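Long-range contacts in nucleotidyltransferase-like protein (Exiguobacterium sibiricum, PDB 3C18), which is of unproven function but probably transfers nucleotidyl groups to a substrate and also carries a helix-turn-helix domain: residues Ile23-Arg28 and Val88-Glu93; Trp53-Tyr58 and Ser66-His71; Leu121-Ser126 and Val220-Lys225; Tyr226-Met231 and Lys266-Ile271. All blocks are in the same frame, centred on the assembly; numbering follows the deposited sequence. Where two conformers were deposited one is given.

Interaction 1 (Ile23-Arg28 and Val88-Glu93); sequences IAVEKR and VHWVSE
Ile-23 and Val-25 of strand 19-26 pack on Trp-90 of helix 85-93, a helix lying across one face of the mixed sheet in the nucleotidyltransferase-like domain. The strand and helix segments run nearly crosswise, with 102° between their directions and axes 8.0 Å apart at closest.

The apolar contacts are buried. Val-25 CG2 lies 3.8 Å from Trp-90 CD1, and the two side chains meet at about a right angle. With CG1 anti to the backbone N (chi1 -172°), CG2 is the methyl placed against the indole. Ile-23 instead meets helix backbone. Its CG2 is 3.5 Å from Trp-90 O, and its CD1 is 4.2 Å from Val-91 O. The carbonyl of Val-91 has a polar partner in Lys-108 NZ.

No hydrogen bond joins the two segments, and the indole nitrogen is held elsewhere. Trp-90 NE1 bonds to Leu-34 O, which pins the indole by its nitrogen. Its ring also meets His-68 edge-to-face. Within the helix, Ser-92 OG donates to Glu-93 OE2 at 3.1 Å.

The outer end of the contact is polar and more open. Arg-28 forms a salt bridge through NH2 with Asp-32. Its guanidinium plane is nearly perpendicular to the His-89 imidazole, and the two side chains come from opposite directions. They meet where Arg-28 NH1 lies 3.7 Å from His-89 CE1.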
loop_
_atom_site.group_PDB
_atom_site.type_symbol
_atom_site.label_atom_id
_atom_site.label_comp_id
_atom_site.label_asym_id
_atom_site.label_seq_id
_atom_site.Cartn_x
_atom_site.Cartn_y
_atom_site.Cartn_z
ATOM N N ILE A 23 2.793 -12.800 -23.869
ATOM C CA ILE A 23 1.636 -13.594 -23.500
ATOM C C ILE A 23 0.379 -12.902 -23.967
ATOM O O ILE A 23 0.267 -11.691 -23.885
ATOM C CB ILE A 23 1.566 -13.742 -21.945
ATOM C CG1 ILE A 23 2.391 -14.944 -21.489
ATOM C CG2 ILE A 23 0.139 -13.882 -21.471
ATOM C CD1 ILE A 23 1.664 -16.265 -21.558
ATOM N N ALA A 24 -0.571 -13.694 -24.452
ATOM C CA ALA A 24 -1.869 -13.184 -24.859
ATOM C C ALA A 24 -3.009 -13.799 -24.022
ATOM O O ALA A 24 -3.054 -14.997 -23.776
ATOM C CB ALA A 24 -2.078 -13.389 -26.358
ATOM N N VAL A 25 -3.900 -12.926 -23.577
ATOM C CA VAL A 25 -5.054 -13.293 -22.781
ATOM C C VAL A 25 -6.308 -12.703 -23.394
ATOM O O VAL A 25 -6.425 -11.502 -23.586
ATOM C CB VAL A 25 -4.939 -12.698 -21.369
ATOM C CG1 VAL A 25 -6.045 -13.232 -20.443
ATOM C CG2 VAL A 25 -3.551 -12.958 -20.803
ATOM N N GLU A 26 -7.263 -13.573 -23.665
ATOM C CA GLU A 26 -8.537 -13.175 -24.252
ATOM C C GLU A 26 -9.564 -12.897 -23.187
ATOM O O GLU A 26 -9.601 -13.547 -22.141
ATOM C CB GLU A 26 -9.049 -14.287 -25.159
ATOM C CG GLU A 26 -10.302 -13.919 -25.917
ATOM C CD GLU A 26 -10.663 -14.969 -26.947
ATOM O OE1 GLU A 26 -10.422 -16.163 -26.671
ATOM O OE2 GLU A 26 -11.172 -14.595 -28.026
ATOM N N LYS A 27 -10.410 -11.925 -23.460
ATOM C CA LYS A 27 -11.512 -11.625 -22.553
ATOM C C LYS A 27 -12.417 -12.836 -22.397
ATOM O O LYS A 27 -12.587 -13.632 -23.317
ATOM C CB LYS A 27 -12.329 -10.435 -23.035
ATOM C CG LYS A 27 -13.089 -10.682 -24.305
ATOM C CD LYS A 27 -14.000 -9.525 -24.576
ATOM C CE LYS A 27 -14.744 -9.703 -25.875
ATOM N NZ LYS A 27 -15.712 -8.600 -25.982
ATOM N N ARG A 28 -12.969 -12.974 -21.202
ATOM C CA ARG A 28 -13.813 -14.135 -20.859
ATOM C C ARG A 28 -15.283 -13.762 -20.916
ATOM O O ARG A 28 -16.191 -14.598 -20.890
ATOM C CB ARG A 28 -13.459 -14.629 -19.459
ATOM C CG ARG A 28 -12.000 -15.062 -19.321
ATOM C CD ARG A 28 -11.604 -15.148 -17.866
ATOM N NE ARG A 28 -11.910 -13.907 -17.183
ATOM C CZ ARG A 28 -11.771 -13.708 -15.883
ATOM N NH1 ARG A 28 -11.334 -14.687 -15.109
ATOM N NH2 ARG A 28 -12.075 -12.522 -15.362
ATOM N N VAL A 88 -0.464 -13.113 -12.105
ATOM C CA VAL A 88 -0.307 -14.558 -11.897
ATOM C C VAL A 88 -1.199 -15.260 -12.905
ATOM O O VAL A 88 -0.780 -16.189 -13.584
ATOM C CB VAL A 88 -0.656 -15.028 -10.456
ATOM C CG1 VAL A 88 -0.762 -16.546 -10.398
ATOM C CG2 VAL A 88 0.367 -14.520 -9.461
ATOM N N HIS A 89 -2.410 -14.739 -13.028
ATOM C CA HIS A 89 -3.435 -15.294 -13.921
ATOM C C HIS A 89 -2.991 -15.191 -15.362
ATOM O O HIS A 89 -3.149 -16.125 -16.148
ATOM C CB HIS A 89 -4.765 -14.537 -13.773
ATOM C CG HIS A 89 -5.905 -15.161 -14.511
ATOM N ND1 HIS A 89 -7.088 -15.507 -13.897
ATOM C CD2 HIS A 89 -6.036 -15.531 -15.810
ATOM C CE1 HIS A 89 -7.901 -16.060 -14.783
ATOM N NE2 HIS A 89 -7.288 -16.087 -15.953
ATOM N N TRP A 90 -2.413 -14.043 -15.699
ATOM C CA TRP A 90 -1.979 -13.812 -17.055
ATOM C C TRP A 90 -0.922 -14.826 -17.464
ATOM O O TRP A 90 -0.965 -15.384 -18.558
ATOM C CB TRP A 90 -1.378 -12.414 -17.248
ATOM C CG TRP A 90 -2.356 -11.307 -17.168
ATOM C CD1 TRP A 90 -3.700 -11.398 -17.347
ATOM C CD2 TRP A 90 -2.071 -9.926 -16.951
ATOM N NE1 TRP A 90 -4.276 -10.181 -17.224
ATOM C CE2 TRP A 90 -3.299 -9.249 -16.972
ATOM C CE3 TRP A 90 -0.901 -9.199 -16.730
ATOM C CZ2 TRP A 90 -3.399 -7.863 -16.784
ATOM C CZ3 TRP A 90 -1.003 -7.823 -16.522
ATOM C CH2 TRP A 90 -2.239 -7.171 -16.572
ATOM N N VAL A 91 0.062 -15.005 -16.600
ATOM C CA VAL A 91 1.205 -15.845 -16.946
ATOM C C VAL A 91 0.750 -17.279 -16.968
ATOM O O VAL A 91 1.198 -18.051 -17.791
ATOM C CB VAL A 91 2.372 -15.726 -15.962
ATOM C CG1 VAL A 91 3.424 -16.787 -16.271
ATOM C CG2 VAL A 91 2.984 -14.289 -15.994
ATOM N N SER A 92 -0.187 -17.623 -16.094
ATOM C CA SER A 92 -0.547 -19.030 -15.956
ATOM C C SER A 92 -1.577 -19.496 -16.981
ATOM O O SER A 92 -1.435 -20.581 -17.550
ATOM C CB SER A 92 -1.017 -19.339 -14.534
ATOM O OG SER A 92 -2.412 -19.142 -14.412
ATOM N N GLU A 93 -2.591 -18.680 -17.236
ATOM C CA GLU A 93 -3.635 -19.065 -18.178
ATOM C C GLU A 93 -3.343 -18.528 -19.575
ATOM O O GLU A 93 -3.941 -18.943 -20.560
ATOM C CB GLU A 93 -5.000 -18.558 -17.716
ATOM C CG GLU A 93 -5.399 -19.046 -16.322
ATOM C CD GLU A 93 -5.377 -20.561 -16.198
ATOM O OE1 GLU A 93 -6.092 -21.235 -16.961
ATOM O OE2 GLU A 93 -4.649 -21.076 -15.327
#

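Interaction 2 (Trp53-Tyr58 and Ser66-His71); sequences WTVKHY and SLHLVH
Trp-53 and His-68 lie side by side on one face of the antiparallel hairpin of strands 53-60 and 63-71. Packing is tight here. Trp-53 NE1 donates to His-68 ND1 at 3.2 Å, nearly straight and in the indole plane but tilted 34° from the imidazole plane. Val-55 CG2 sits over the imidazole face, 3.8 Å from the ring centroid. Asp-36 OD2 bonds both His-68 NE2 and Ser-66 OG, and so fixes the ring from its far nitrogen. An alanine in place of Trp-53 would probably leave His-68 ND1 without its donor and the imidazole less firmly fixed on that side. Four backbone bonds join Thr-54 to Leu-69 and Lys-56 to Leu-67.

On the other face, Thr-54 CG2 packs 3.8 Å from Leu-69 CB. The looser parts are partly exposed Lys-56, which reaches away to Tyr-13 OH, and the Tyr-58 end of the hairpin. Helix 2-15 covers Leu-67, helix 72-81 packs on Val-70, strand 40-46 flanks strand 63-71, and Tyr-58 pairs with a strand of the second subunit.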
loop_
_atom_site.group_PDB
_atom_site.type_symbol
_atom_site.label_atom_id
_atom_site.label_comp_id
_atom_site.label_asym_id
_atom_site.label_seq_id
_atom_site.Cartn_x
_atom_site.Cartn_y
_atom_site.Cartn_z
ATOM N N TRP A 53 7.051 -0.415 -15.555
ATOM C CA TRP A 53 5.790 -0.960 -16.057
ATOM C C TRP A 53 4.983 0.141 -16.738
ATOM O O TRP A 53 4.822 1.234 -16.201
ATOM C CB TRP A 53 4.982 -1.562 -14.913
ATOM C CG TRP A 53 3.529 -1.715 -15.211
ATOM C CD1 TRP A 53 2.958 -2.626 -16.062
ATOM C CD2 TRP A 53 2.453 -0.935 -14.691
ATOM N NE1 TRP A 53 1.599 -2.449 -16.113
ATOM C CE2 TRP A 53 1.262 -1.417 -15.281
ATOM C CE3 TRP A 53 2.377 0.113 -13.780
ATOM C CZ2 TRP A 53 0.013 -0.889 -14.991
ATOM C CZ3 TRP A 53 1.143 0.642 -13.501
ATOM C CH2 TRP A 53 -0.038 0.121 -14.083
ATOM N N THR A 54 4.503 -0.152 -17.925
ATOM C CA THR A 54 3.670 0.818 -18.677
ATOM C C THR A 54 2.607 0.116 -19.482
ATOM O O THR A 54 2.578 -1.122 -19.567
ATOM C CB THR A 54 4.498 1.823 -19.563
ATOM O OG1 THR A 54 3.632 2.886 -20.041
ATOM C CG2 THR A 54 5.205 1.115 -20.726
ATOM N N VAL A 55 1.698 0.916 -20.011
ATOM C CA VAL A 55 0.537 0.401 -20.782
ATOM C C VAL A 55 0.304 1.223 -22.046
ATOM O O VAL A 55 0.493 2.428 -22.071
ATOM C CB VAL A 55 -0.741 0.399 -19.978
ATOM C CG1 VAL A 55 -1.912 -0.182 -20.817
ATOM C CG2 VAL A 55 -0.552 -0.317 -18.650
ATOM N N LYS A 56 -0.086 0.517 -23.085
ATOM C CA LYS A 56 -0.420 1.092 -24.394
ATOM C C LYS A 56 -1.750 0.465 -24.839
ATOM O O LYS A 56 -2.011 -0.682 -24.558
ATOM C CB LYS A 56 0.684 0.747 -25.401
ATOM C CG LYS A 56 2.091 1.081 -24.916
ATOM C CD LYS A 56 3.143 0.801 -25.980
ATOM C CE LYS A 56 4.583 0.925 -25.420
ATOM N NZ LYS A 56 5.690 1.049 -26.448
ATOM N N HIS A 57 -2.584 1.261 -25.491
ATOM C CA HIS A 57 -3.919 0.835 -25.987
ATOM C C HIS A 57 -4.053 1.022 -27.487
ATOM O O HIS A 57 -3.823 2.093 -28.011
ATOM C CB HIS A 57 -5.060 1.637 -25.341
ATOM C CG HIS A 57 -5.342 1.268 -23.925
ATOM N ND1 HIS A 57 -6.164 2.022 -23.112
ATOM C CD2 HIS A 57 -4.870 0.261 -23.158
ATOM C CE1 HIS A 57 -6.217 1.462 -21.915
ATOM N NE2 HIS A 57 -5.457 0.383 -21.922
ATOM N N TYR A 58 -4.475 -0.047 -28.137
ATOM C CA TYR A 58 -4.624 -0.126 -29.579
ATOM C C TYR A 58 -5.975 -0.664 -30.022
ATOM O O TYR A 58 -6.651 -1.379 -29.295
ATOM C CB TYR A 58 -3.604 -1.139 -30.126
ATOM C CG TYR A 58 -2.164 -0.829 -29.801
ATOM C CD1 TYR A 58 -1.456 0.128 -30.527
ATOM C CD2 TYR A 58 -1.500 -1.504 -28.777
ATOM C CE1 TYR A 58 -0.148 0.408 -30.230
ATOM C CE2 TYR A 58 -0.182 -1.230 -28.479
ATOM C CZ TYR A 58 0.478 -0.274 -29.204
ATOM O OH TYR A 58 1.783 -0.002 -28.914
ATOM N N SER A 66 -5.049 -4.173 -25.218
ATOM C CA SER A 66 -4.243 -3.534 -24.168
ATOM C C SER A 66 -2.874 -4.219 -24.088
ATOM O O SER A 66 -2.767 -5.427 -24.015
ATOM C CB SER A 66 -4.924 -3.630 -22.798
ATOM O OG SER A 66 -4.210 -2.849 -21.862
ATOM N N LEU A 67 -1.833 -3.413 -24.116
ATOM C CA LEU A 67 -0.497 -3.930 -23.973
ATOM C C LEU A 67 0.166 -3.466 -22.670
ATOM O O LEU A 67 0.385 -2.262 -22.440
ATOM C CB LEU A 67 0.326 -3.552 -25.190
ATOM C CG LEU A 67 1.661 -4.262 -25.373
ATOM C CD1 LEU A 67 1.999 -4.397 -26.822
ATOM C CD2 LEU A 67 2.739 -3.495 -24.624
ATOM N N HIS A 68 0.462 -4.453 -21.831
ATOM C CA HIS A 68 1.243 -4.261 -20.607
ATOM C C HIS A 68 2.707 -4.612 -20.843
ATOM O O HIS A 68 3.037 -5.726 -21.188
ATOM C CB HIS A 68 0.653 -5.052 -19.445
ATOM C CG HIS A 68 -0.612 -4.443 -18.896
ATOM N ND1 HIS A 68 -0.724 -3.994 -17.596
ATOM C CD2 HIS A 68 -1.803 -4.171 -19.489
ATOM C CE1 HIS A 68 -1.940 -3.500 -17.404
ATOM N NE2 HIS A 68 -2.612 -3.586 -18.543
ATOM N N LEU A 69 3.551 -3.601 -20.690
ATOM C CA LEU A 69 4.996 -3.701 -20.853
ATOM C C LEU A 69 5.578 -3.637 -19.451
ATOM O O LEU A 69 5.408 -2.632 -18.759
ATOM C CB LEU A 69 5.534 -2.530 -21.704
ATOM C CG LEU A 69 7.006 -2.633 -22.142
ATOM C CD1 LEU A 69 7.255 -3.874 -22.975
ATOM C CD2 LEU A 69 7.423 -1.401 -22.907
ATOM N N VAL A 70 6.196 -4.741 -19.026
ATOM C CA VAL A 70 6.735 -4.867 -17.670
ATOM C C VAL A 70 8.160 -5.380 -17.671
ATOM O O VAL A 70 8.489 -6.272 -18.414
ATOM C CB VAL A 70 5.899 -5.850 -16.856
ATOM C CG1 VAL A 70 6.397 -5.920 -15.419
ATOM C CG2 VAL A 70 4.431 -5.426 -16.897
ATOM N N HIS A 71 8.981 -4.802 -16.820
ATOM C CA HIS A 71 10.381 -5.275 -16.696
ATOM C C HIS A 71 10.388 -6.597 -15.957
ATOM O O HIS A 71 9.638 -6.792 -15.008
ATOM C CB HIS A 71 11.245 -4.256 -15.949
ATOM C CG HIS A 71 12.708 -4.505 -16.088
ATOM N ND1 HIS A 71 13.341 -5.546 -15.438
ATOM C CD2 HIS A 71 13.652 -3.894 -16.836
ATOM C CE1 HIS A 71 14.620 -5.546 -15.761
ATOM N NE2 HIS A 71 14.843 -4.539 -16.592
#

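Interaction 3 (Leu121-Ser126 and Val220-Lys225)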
loop_
_atom_site.group_PDB
_atom_site.type_symbol
_atom_site.label_atom_id
_atom_site.label_comp_id
_atom_site.label_asym_id
_atom_site.label_seq_id
_atom_site.Cartn_x
_atom_site.Cartn_y
_atom_site.Cartn_z
ATOM N N LEU A 121 8.579 -14.889 3.681
ATOM C CA LEU A 121 8.657 -13.418 3.559
ATOM C C LEU A 121 7.254 -12.837 3.560
ATOM O O LEU A 121 6.966 -11.830 4.209
ATOM C CB LEU A 121 9.378 -13.006 2.268
ATOM C CG LEU A 121 9.381 -11.500 1.990
ATOM C CD1 LEU A 121 9.857 -10.717 3.190
ATOM C CD2 LEU A 121 10.199 -11.198 0.750
ATOM N N GLN A 122 6.373 -13.500 2.828
ATOM C CA GLN A 122 4.957 -13.087 2.782
ATOM C C GLN A 122 4.287 -13.170 4.160
ATOM O O GLN A 122 3.409 -12.368 4.503
ATOM C CB GLN A 122 4.214 -13.898 1.743
ATOM C CG GLN A 122 4.575 -13.476 0.292
ATOM C CD GLN A 122 3.836 -14.242 -0.743
ATOM O OE1 GLN A 122 2.652 -14.569 -0.558
ATOM N NE2 GLN A 122 4.516 -14.531 -1.882
HETATM N N MSE A 123 4.703 -14.159 4.950
HETATM C CA MSE A 123 4.138 -14.370 6.273
HETATM C C MSE A 123 4.596 -13.266 7.178
HETATM O O MSE A 123 3.819 -12.755 7.949
HETATM C CB MSE A 123 4.459 -15.750 6.858
HETATM C CG MSE A 123 3.713 -16.862 6.204
HETATM SE SE MSE A 123 3.799 -18.519 7.208
HETATM C CE MSE A 123 5.681 -18.923 6.995
ATOM N N SER A 124 5.836 -12.826 7.040
ATOM C CA SER A 124 6.336 -11.712 7.875
ATOM C C SER A 124 5.652 -10.409 7.500
ATOM O O SER A 124 5.365 -9.603 8.336
ATOM C CB SER A 124 7.850 -11.546 7.776
ATOM O OG SER A 124 8.537 -12.679 8.338
ATOM N N LEU A 125 5.399 -10.216 6.213
ATOM C CA LEU A 125 4.711 -9.011 5.743
ATOM C C LEU A 125 3.263 -8.971 6.217
ATOM O O LEU A 125 2.757 -7.948 6.591
ATOM C CB LEU A 125 4.812 -8.875 4.220
ATOM C CG LEU A 125 6.254 -8.575 3.726
ATOM C CD1 LEU A 125 6.454 -8.796 2.205
ATOM C CD2 LEU A 125 6.601 -7.131 4.081
ATOM N N SER A 126 2.614 -10.122 6.252
ATOM C CA SER A 126 1.219 -10.211 6.702
ATOM C C SER A 126 1.137 -9.990 8.207
ATOM O O SER A 126 0.295 -9.239 8.743
ATOM C CB SER A 126 0.665 -11.594 6.333
ATOM O OG SER A 126 -0.710 -11.696 6.612
ATOM N N VAL A 220 3.253 -16.064 16.332
ATOM C CA VAL A 220 4.422 -15.223 16.464
ATOM C C VAL A 220 5.587 -15.807 15.674
ATOM O O VAL A 220 6.365 -15.086 15.017
ATOM C CB VAL A 220 4.769 -15.007 17.981
ATOM C CG1 VAL A 220 5.362 -16.272 18.587
ATOM C CG2 VAL A 220 5.722 -13.828 18.142
ATOM N N LEU A 221 5.708 -17.124 15.712
ATOM C CA LEU A 221 6.847 -17.758 15.023
ATOM C C LEU A 221 6.682 -17.735 13.510
ATOM O O LEU A 221 7.665 -17.715 12.755
ATOM C CB LEU A 221 7.141 -19.162 15.541
ATOM C CG LEU A 221 7.725 -19.204 16.960
ATOM C CD1 LEU A 221 7.998 -20.666 17.387
ATOM C CD2 LEU A 221 8.994 -18.336 17.070
ATOM N N SER A 222 5.443 -17.683 13.056
ATOM C CA SER A 222 5.177 -17.638 11.609
ATOM C C SER A 222 5.599 -16.280 11.090
ATOM O O SER A 222 6.158 -16.117 9.995
ATOM C CB SER A 222 3.703 -17.870 11.308
ATOM O OG SER A 222 3.359 -19.224 11.567
ATOM N N GLY A 223 5.358 -15.306 11.932
ATOM C CA GLY A 223 5.633 -13.940 11.597
ATOM C C GLY A 223 7.120 -13.622 11.635
ATOM O O GLY A 223 7.639 -12.877 10.801
ATOM N N GLY A 224 7.825 -14.237 12.567
ATOM C CA GLY A 224 9.230 -13.858 12.788
ATOM C C GLY A 224 10.245 -14.726 12.090
ATOM O O GLY A 224 11.405 -14.377 11.987
ATOM N N LYS A 225 9.798 -15.869 11.629
ATOM C CA LYS A 225 10.708 -16.876 11.054
ATOM C C LYS A 225 11.677 -16.334 9.977
ATOM O O LYS A 225 12.883 -16.591 9.995
ATOM C CB LYS A 225 9.887 -18.065 10.545
ATOM C CG LYS A 225 10.611 -19.076 9.714
ATOM C CD LYS A 225 9.648 -20.225 9.346
ATOM C CE LYS A 225 10.135 -21.008 8.129
ATOM N NZ LYS A 225 11.255 -21.943 8.401
HETATM O O HOH W 1 8.280 -15.589 8.372
#
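A close helix-helix crossing brings Ser-124 of helix 116-142 against Gly-223 of helix 220-231. The first segment lies in the YgxA-like substrate binding domain. The helix segments cross at -116° with axes 7.2 Å apart at closest. A glycine, Gly-223, stands at the closest point, its CA 4.4 Å from that of Ser-124.

One direct hydrogen bond spans the crossing. Ser-124 OG donates to Gly-223 O at 2.6 Å, approaching 34° from the carbonyl plane. The hydroxyl stands beside the backbone N (chi1 -66°), which directs it to this carbonyl. Cys-120 O in its own helix is a weak second acceptor near the same hydroxyl. A water donates to Ser-124 OG and to Ser-222 O, the latter at 2.7 Å. It therefore bridges the helices next to the direct bond. An alanine at Ser-124 would probably leave Gly-223 O without this donor and the bridging water without one of its two anchors.

Selenomethionine Met-123 packs alongside. Its CB lies 3.6 Å from Ser-222 O, and its chain bends at the last torsion. SE comes 4.2 Å from Ser-222 CB, while Ser-222 OG turns to Glu-167.

Helix 146-167 backs Met-123 through Leu-163 and Leu-166. Further along helix 220-231, Tyr-226 packs on Leu-121 and Ser-124. At the start of helix 220-231, Val-220 touches Phe-262 and Phe-263 of helix 253-265.

Interaction 4 (Tyr226-Met231 and Lys266-Ile271); sequences YLFEVM and KGLIRI
Phe-228 has its ring anti to the carbonyl carbon (chi1 -57°), which carries it from the helix toward Leu-268 and Ile-269. Ile-269 holds CG1 beside its own backbone N (chi1 -80°) and extends the branch (chi2 174°), so that CD1 reaches the helix. Two corners of the phenyl ring share the work. Phe-228 CZ lies 3.8 Å from Leu-268 CB, with Leu-268 CD1 near the same corner. Phe-228 CE1 lies 3.9 Å from Ile-269 CG1. The Phe-228 and Leu-268 side chains cross at about a right angle.

The contact lies in the helix-turn-helix domain and joins helix 220-231 to the start of strand 269-275, an outer strand of a small antiparallel sheet. Gly-267, just before it, ends helix 253-265 in a Schellman motif with positive phi. The chain then turns into the strand. Phe-263 of that helix meets Phe-228 edge-to-face and also packs on Leu-227 and Ile-269.

All contacts between the segments are apolar. Ile-269 CD1 also lies 4.1 Å from SE of selenomethionine Met-231, and the two side chains cross at about a right angle. Leu-227 CD2 is more distant, 4.4 Å from Ile-269 CD1. Met-231 continues onto Tyr-286 and Pro-288 of strand 281-288.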
loop_
_atom_site.group_PDB
_atom_site.type_symbol
_atom_site.label_atom_id
_atom_site.label_comp_id
_atom_site.label_asym_id
_atom_site.label_seq_id
_atom_site.Cartn_x
_atom_site.Cartn_y
_atom_site.Cartn_z
ATOM N N TYR A 226 11.155 -15.567 9.043
ATOM C CA TYR A 226 12.009 -15.007 7.976
ATOM C C TYR A 226 13.056 -14.078 8.553
ATOM O O TYR A 226 14.214 -14.130 8.202
ATOM C CB TYR A 226 11.162 -14.280 6.942
ATOM C CG TYR A 226 11.947 -13.705 5.786
ATOM C CD1 TYR A 226 12.187 -14.449 4.645
ATOM C CD2 TYR A 226 12.413 -12.425 5.825
ATOM C CE1 TYR A 226 12.873 -13.923 3.589
ATOM C CE2 TYR A 226 13.126 -11.891 4.769
ATOM C CZ TYR A 226 13.343 -12.648 3.661
ATOM O OH TYR A 226 14.046 -12.109 2.624
ATOM N N LEU A 227 12.637 -13.237 9.475
ATOM C CA LEU A 227 13.546 -12.274 10.120
ATOM C C LEU A 227 14.605 -13.036 10.907
ATOM O O LEU A 227 15.799 -12.887 10.690
ATOM C CB LEU A 227 12.747 -11.324 11.046
ATOM C CG LEU A 227 13.532 -10.275 11.847
ATOM C CD1 LEU A 227 14.290 -9.322 10.856
ATOM C CD2 LEU A 227 12.593 -9.444 12.758
ATOM N N PHE A 228 14.174 -13.988 11.713
ATOM C CA PHE A 228 15.122 -14.719 12.593
ATOM C C PHE A 228 16.174 -15.478 11.792
ATOM O O PHE A 228 17.343 -15.494 12.126
ATOM C CB PHE A 228 14.405 -15.699 13.508
ATOM C CG PHE A 228 13.365 -15.062 14.363
ATOM C CD1 PHE A 228 13.515 -13.750 14.761
ATOM C CD2 PHE A 228 12.291 -15.797 14.827
ATOM C CE1 PHE A 228 12.584 -13.158 15.581
ATOM C CE2 PHE A 228 11.326 -15.199 15.621
ATOM C CZ PHE A 228 11.487 -13.874 15.996
ATOM N N GLU A 229 15.750 -16.030 10.679
ATOM C CA GLU A 229 16.642 -16.816 9.833
ATOM C C GLU A 229 17.690 -15.900 9.231
ATOM O O GLU A 229 18.864 -16.256 9.155
ATOM C CB GLU A 229 15.893 -17.516 8.707
ATOM C CG GLU A 229 16.776 -18.370 7.784
ATOM N N VAL A 230 17.271 -14.719 8.788
ATOM C CA VAL A 230 18.241 -13.758 8.215
ATOM C C VAL A 230 19.215 -13.336 9.323
ATOM O O VAL A 230 20.426 -13.230 9.114
ATOM C CB VAL A 230 17.560 -12.515 7.597
ATOM C CG1 VAL A 230 18.573 -11.361 7.382
ATOM C CG2 VAL A 230 16.900 -12.897 6.301
HETATM N N MSE A 231 18.683 -13.124 10.519
HETATM C CA MSE A 231 19.513 -12.640 11.635
HETATM C C MSE A 231 20.551 -13.652 12.063
HETATM O O MSE A 231 21.690 -13.312 12.410
HETATM C CB MSE A 231 18.658 -12.209 12.806
HETATM C CG MSE A 231 17.985 -10.911 12.577
HETATM SE SE MSE A 231 16.790 -10.355 14.007
HETATM C CE MSE A 231 18.108 -9.630 15.235
ATOM N N LYS A 266 8.167 -10.506 23.429
ATOM C CA LYS A 266 7.718 -11.900 23.432
ATOM C C LYS A 266 8.870 -12.833 23.743
ATOM O O LYS A 266 8.730 -14.063 23.752
ATOM C CB LYS A 266 7.135 -12.290 22.077
ATOM C CG LYS A 266 5.867 -11.579 21.749
ATOM C CD LYS A 266 4.842 -11.752 22.817
ATOM C CE LYS A 266 3.733 -10.736 22.683
ATOM N NZ LYS A 266 2.984 -10.600 23.942
ATOM N N GLY A 267 10.023 -12.231 23.966
ATOM C CA GLY A 267 11.205 -12.970 24.381
ATOM C C GLY A 267 11.964 -13.647 23.280
ATOM O O GLY A 267 12.826 -14.453 23.546
ATOM N N LEU A 268 11.692 -13.281 22.034
ATOM C CA LEU A 268 12.339 -13.956 20.878
ATOM C C LEU A 268 13.571 -13.224 20.340
ATOM O O LEU A 268 14.358 -13.751 19.569
ATOM C CB LEU A 268 11.330 -14.112 19.755
ATOM C CG LEU A 268 10.188 -15.078 20.098
ATOM C CD1 LEU A 268 9.109 -15.023 19.006
ATOM C CD2 LEU A 268 10.759 -16.476 20.249
ATOM N N ILE A 269 13.691 -11.977 20.761
ATOM C CA ILE A 269 14.834 -11.144 20.405
ATOM C C ILE A 269 15.359 -10.527 21.673
ATOM O O ILE A 269 14.599 -10.132 22.566
ATOM C CB ILE A 269 14.495 -10.042 19.355
ATOM C CG1 ILE A 269 14.477 -10.615 17.936
ATOM C CG2 ILE A 269 15.560 -8.945 19.361
ATOM C CD1 ILE A 269 14.015 -9.612 16.885
ATOM N N ARG A 270 16.674 -10.497 21.770
ATOM C CA ARG A 270 17.370 -9.938 22.921
ATOM C C ARG A 270 17.957 -8.586 22.621
ATOM O O ARG A 270 18.722 -8.438 21.729
ATOM C CB ARG A 270 18.511 -10.885 23.369
ATOM C CG ARG A 270 19.276 -10.402 24.619
ATOM C CD ARG A 270 20.157 -11.518 25.231
ATOM N NE ARG A 270 20.734 -12.358 24.182
ATOM C CZ ARG A 270 20.406 -13.631 23.979
ATOM N NH1 ARG A 270 19.541 -14.239 24.790
ATOM N NH2 ARG A 270 20.971 -14.301 22.977
ATOM N N ILE A 271 17.596 -7.611 23.427
ATOM C CA ILE A 271 18.117 -6.233 23.286
ATOM C C ILE A 271 19.285 -5.955 24.227
ATOM O O ILE A 271 19.257 -6.269 25.414
ATOM C CB ILE A 271 16.968 -5.160 23.489
ATOM C CG1 ILE A 271 17.483 -3.779 23.157
ATOM C CG2 ILE A 271 16.429 -5.189 24.890
ATOM C CD1 ILE A 271 16.409 -2.717 23.101
#

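How the interactions relate
All four contacts are largely buried, but their chemistry differs. Interactions 1 and 2 share the mixed sheet, and interaction 2 is nested within the chain loop closed by interaction 1. They touch through Trp-90 and His-68. Interaction 2 combines backbone bonding with side-chain packing and reaches the second subunit; interaction 1 has an apolar centre and a polar outer end. Interactions 3 and 4 both use helix 220-231, with centres about 11 Å apart. One hydrogen bond and a bridging water mark interaction 3, whereas interaction 4 is purely apolar. The centres of interactions 1 and 4 are about 40 Å apart, on opposite sides of the chain's centre.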